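PDB 3GDO: scyllo-inositol 2-dehydrogenase (NADP(+)) IolW from Bacillus subtilis subsp. subtilis, which catalyses the reversible NADPH-dependent reduction of scyllo-inosose to scyllo-inositol and does not accept NADH in place of NADPH. Local coordinates for residues Glu56-Glu59 with Ile60-Asp63; Glu80-Met83 with Ala84-Ala88. All blocks are in the same frame, centred on the assembly; numbering follows the deposited sequence.

Contact 1 is a single helical turn and contact 2 about two turns of a longer helix, both in the Rossmann domain of this Gfo/Idh/MocA family enzyme, and they follow one another in the chain. Contact 1 belongs to the short helix 58-61, on the path from the outermost strand 52-54 to strand 68-71; contact 2 belongs to helix 78-87, which connects strand 68-71 to strand 91-95. Their centres are about 10 Å apart and they pack directly: L57 CD2 lies 3.6 Å from H81 CD2 and also touches A84, while T61 O rests against the methyl of A88. Together the two helices pack on the six-stranded parallel sheet that underlies dinucleotide binding in Rossmann folds.

Contact 1 (Glu56-Glu59 with Ile60-Asp63); sequences ELEE and ITND
L57 and T61 meet across the one short turn that includes helix 58-61, an element of the Rossmann fold that follows strand 52-54. The backbone supplies the main grip. L57 O accepts two N-H groups: T61 N at 3.0 Å, an ordinary helical bond, and I60 N at 2.8 Å, which comes from above the carbonyl plane, 44° out of it. The next bond of the turn runs from N62 N to E58 O.

Apolar packing lies on the side of L57. CD1 of L57 meets CG2 of T61 at 3.7 Å, the two side chains crossing at about a right angle. T61 carries CG2 anti to its carbonyl carbon, which leaves OG1 (chi1 62°) between the backbone N and the carbonyl carbon, 3.2 Å from E58 CA. With an alanine here, which lacks both CG2 and OG1, a gap would probably open beside CD1 of L57, leaving that leucine branch freer to turn. I60, a branched apolar residue, suits the buried side, where it packs on V54 and L11.

Polar groups secure the two ends. E59 OE2 receives the N-H of E56 at 3.1 Å, approached from above the carboxylate plane, and that of H55 as well; an acidic side chain suits a place where two backbone N-H groups converge on one oxygen. D63 pairs with K35 in a salt bridge through OD2, while OD1 takes the N-H of A65. On the outer surface E58 and N62 run side by side with carboxylate and amide planes 70° apart, and the amide reaches only the aliphatic part of the glutamate: N62 ND2 lies 3.6 Å from E58 CB.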
# COMPACT_ATOMS: atom_id res chain seq x y z
N GLU B 56 9.15 -24.24 -39.71
CA GLU B 56 8.93 -25.43 -38.87
C GLU B 56 9.82 -25.41 -37.65
O GLU B 56 10.97 -24.99 -37.74
CB GLU B 56 9.22 -26.71 -39.66
CG GLU B 56 8.13 -27.73 -39.49
CD GLU B 56 6.76 -27.13 -39.80
OE1 GLU B 56 6.63 -26.44 -40.84
OE2 GLU B 56 5.82 -27.36 -39.01
N LEU B 57 9.29 -25.89 -36.52
CA LEU B 57 10.08 -26.03 -35.30
C LEU B 57 11.34 -26.90 -35.51
O LEU B 57 12.42 -26.52 -35.07
CB LEU B 57 9.22 -26.53 -34.13
CG LEU B 57 9.90 -26.68 -32.76
CD1 LEU B 57 10.69 -25.45 -32.37
CD2 LEU B 57 8.89 -27.05 -31.69
N GLU B 58 11.18 -28.01 -36.25
CA GLU B 58 12.27 -28.95 -36.56
C GLU B 58 13.45 -28.31 -37.24
O GLU B 58 14.58 -28.76 -37.07
CB GLU B 58 11.80 -30.09 -37.47
CG GLU B 58 10.96 -31.12 -36.77
CD GLU B 58 9.59 -30.59 -36.40
OE1 GLU B 58 9.12 -29.59 -37.01
OE2 GLU B 58 8.97 -31.17 -35.48
N GLU B 59 13.18 -27.28 -38.04
CA GLU B 59 14.25 -26.57 -38.71
C GLU B 59 15.22 -25.90 -37.70
O GLU B 59 16.31 -25.44 -38.05
CB GLU B 59 13.66 -25.54 -39.68
CG GLU B 59 12.76 -26.14 -40.81
CD GLU B 59 12.34 -25.09 -41.86
OE1 GLU B 59 13.25 -24.48 -42.50
OE2 GLU B 59 11.11 -24.85 -42.02
N ILE B 60 14.78 -25.83 -36.44
CA ILE B 60 15.63 -25.37 -35.34
C ILE B 60 16.03 -26.56 -34.46
O ILE B 60 17.21 -26.70 -34.10
CB ILE B 60 14.88 -24.33 -34.47
CG1 ILE B 60 14.39 -23.14 -35.32
CG2 ILE B 60 15.74 -23.90 -33.26
CD1 ILE B 60 15.31 -21.96 -35.40
N THR B 61 15.07 -27.41 -34.10
CA THR B 61 15.35 -28.49 -33.16
C THR B 61 16.27 -29.59 -33.73
O THR B 61 17.01 -30.22 -32.98
CB THR B 61 14.07 -29.14 -32.58
OG1 THR B 61 13.32 -29.72 -33.64
CG2 THR B 61 13.23 -28.09 -31.86
N ASN B 62 16.20 -29.82 -35.05
CA ASN B 62 17.05 -30.81 -35.71
C ASN B 62 18.33 -30.24 -36.23
O ASN B 62 19.17 -31.00 -36.72
CB ASN B 62 16.34 -31.47 -36.89
CG ASN B 62 15.13 -32.24 -36.47
OD1 ASN B 62 14.90 -32.45 -35.28
ND2 ASN B 62 14.33 -32.66 -37.44
N ASP B 63 18.47 -28.93 -36.19
CA ASP B 63 19.70 -28.33 -36.67
C ASP B 63 20.77 -28.44 -35.58
O ASP B 63 20.71 -27.72 -34.56
CB ASP B 63 19.48 -26.89 -37.12
CG ASP B 63 20.77 -26.21 -37.53
OD1 ASP B 63 21.83 -26.83 -37.37
OD2 ASP B 63 20.76 -25.06 -38.01

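Contact 2 (Glu80-Met83 with Ala84-Ala88); sequences EHTM and ACIQA
T82 and I86, one helical turn apart, form the tightly packed side of this segment of helix 78-87. CG2 of T82, anti to its own backbone N (the OG1 branch has chi1 -53°), comes within 4.0 Å of I86 CD1. I86 also lays CG1 over the backbone, 3.3 Å from T82 O, while its own N-H bonds to that same oxygen at 2.9 Å. A threonine can be buried here because its hydroxyl is satisfied inside the helix: OG1 hydrogen-bonds to H78 O, leaving the methyl for apolar contact. C85, which is buried, gives its N-H to H81 O. An alanine suits position 84, where its short side chain leaves room for L57 to pack against the helix; A84 sends its N-H almost straight to E80 O (170° at the hydrogen), and its CB sits 3.4 Å from that oxygen.

The neighbouring face, which is partly open to solvent, is looser at its side-chain ends. Here Q87 N meets M83 O at 2.7 Å, nearly along the C=O axis. Beyond that bond the two long side chains cross, both bent at chi2. Q87 folds back, with CG 3.2 Å from M83 O and NE2 3.7 Å from M83 SD, a van der Waals meeting of amide and thioether. A long, unbranched apolar methionine fits here because it reaches T107 and A111 of helix 102-115 from a partly exposed position, and polar glutamine suits the exposed one beside it; E80 likewise stands on the surface.

In the beta-alpha-beta unit built from strands 68-71 and 91-95, T82 packs on V71, V92 and M94, and C85 on V69 and V92, while I86 joins M83 on A111 of the neighbouring helix.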
# COMPACT_ATOMS: atom_id res chain seq x y z
N GLU B 80 5.01 -26.86 -25.02
CA GLU B 80 5.29 -27.82 -26.08
C GLU B 80 6.64 -27.54 -26.75
O GLU B 80 7.49 -28.41 -26.87
CB GLU B 80 4.21 -27.63 -27.12
CG GLU B 80 3.40 -28.82 -27.52
CD GLU B 80 2.30 -28.38 -28.46
OE1 GLU B 80 1.33 -27.72 -27.99
OE2 GLU B 80 2.43 -28.64 -29.68
N HIS B 81 6.81 -26.30 -27.19
CA HIS B 81 8.02 -25.84 -27.85
C HIS B 81 9.26 -26.00 -26.96
O HIS B 81 10.28 -26.51 -27.41
CB HIS B 81 7.86 -24.39 -28.29
CG HIS B 81 7.01 -24.23 -29.52
ND1 HIS B 81 6.94 -23.05 -30.22
CD2 HIS B 81 6.22 -25.11 -30.19
CE1 HIS B 81 6.13 -23.20 -31.26
NE2 HIS B 81 5.69 -24.45 -31.26
N THR B 82 9.15 -25.57 -25.71
CA THR B 82 10.24 -25.69 -24.76
C THR B 82 10.65 -27.16 -24.56
O THR B 82 11.84 -27.48 -24.59
CB THR B 82 9.90 -25.02 -23.43
OG1 THR B 82 9.48 -23.66 -23.68
CG2 THR B 82 11.11 -24.99 -22.50
N MET B 83 9.66 -28.04 -24.36
CA MET B 83 9.93 -29.45 -24.17
C MET B 83 10.65 -30.01 -25.39
O MET B 83 11.69 -30.66 -25.25
CB MET B 83 8.65 -30.25 -23.89
CG MET B 83 8.98 -31.70 -23.38
SD MET B 83 10.11 -31.79 -21.98
CE MET B 83 8.92 -32.44 -20.79
N ALA B 84 10.12 -29.71 -26.58
CA ALA B 84 10.71 -30.11 -27.85
C ALA B 84 12.16 -29.65 -27.94
O ALA B 84 13.02 -30.40 -28.42
CB ALA B 84 9.91 -29.54 -29.00
N CYS B 85 12.45 -28.44 -27.48
CA CYS B 85 13.83 -27.97 -27.53
C CYS B 85 14.71 -28.72 -26.56
O CYS B 85 15.87 -29.07 -26.88
CB CYS B 85 13.92 -26.49 -27.23
SG CYS B 85 13.23 -25.47 -28.52
N ILE B 86 14.17 -28.95 -25.36
CA ILE B 86 14.86 -29.72 -24.35
C ILE B 86 15.12 -31.14 -24.88
O ILE B 86 16.25 -31.60 -24.83
CB ILE B 86 14.11 -29.74 -23.00
CG1 ILE B 86 14.11 -28.36 -22.33
CG2 ILE B 86 14.76 -30.73 -22.00
CD1 ILE B 86 13.06 -28.24 -21.23
N GLN B 87 14.10 -31.81 -25.41
CA GLN B 87 14.26 -33.15 -25.98
C GLN B 87 15.36 -33.17 -27.05
O GLN B 87 16.05 -34.16 -27.19
CB GLN B 87 12.97 -33.70 -26.58
CG GLN B 87 11.75 -33.80 -25.66
CD GLN B 87 11.93 -34.70 -24.44
OE1 GLN B 87 13.03 -35.17 -24.11
NE2 GLN B 87 10.81 -34.94 -23.74
N ALA B 88 15.53 -32.09 -27.79
CA ALA B 88 16.52 -32.05 -28.87
C ALA B 88 17.91 -31.64 -28.39
O ALA B 88 18.83 -31.47 -29.21
CB ALA B 88 16.04 -31.13 -29.99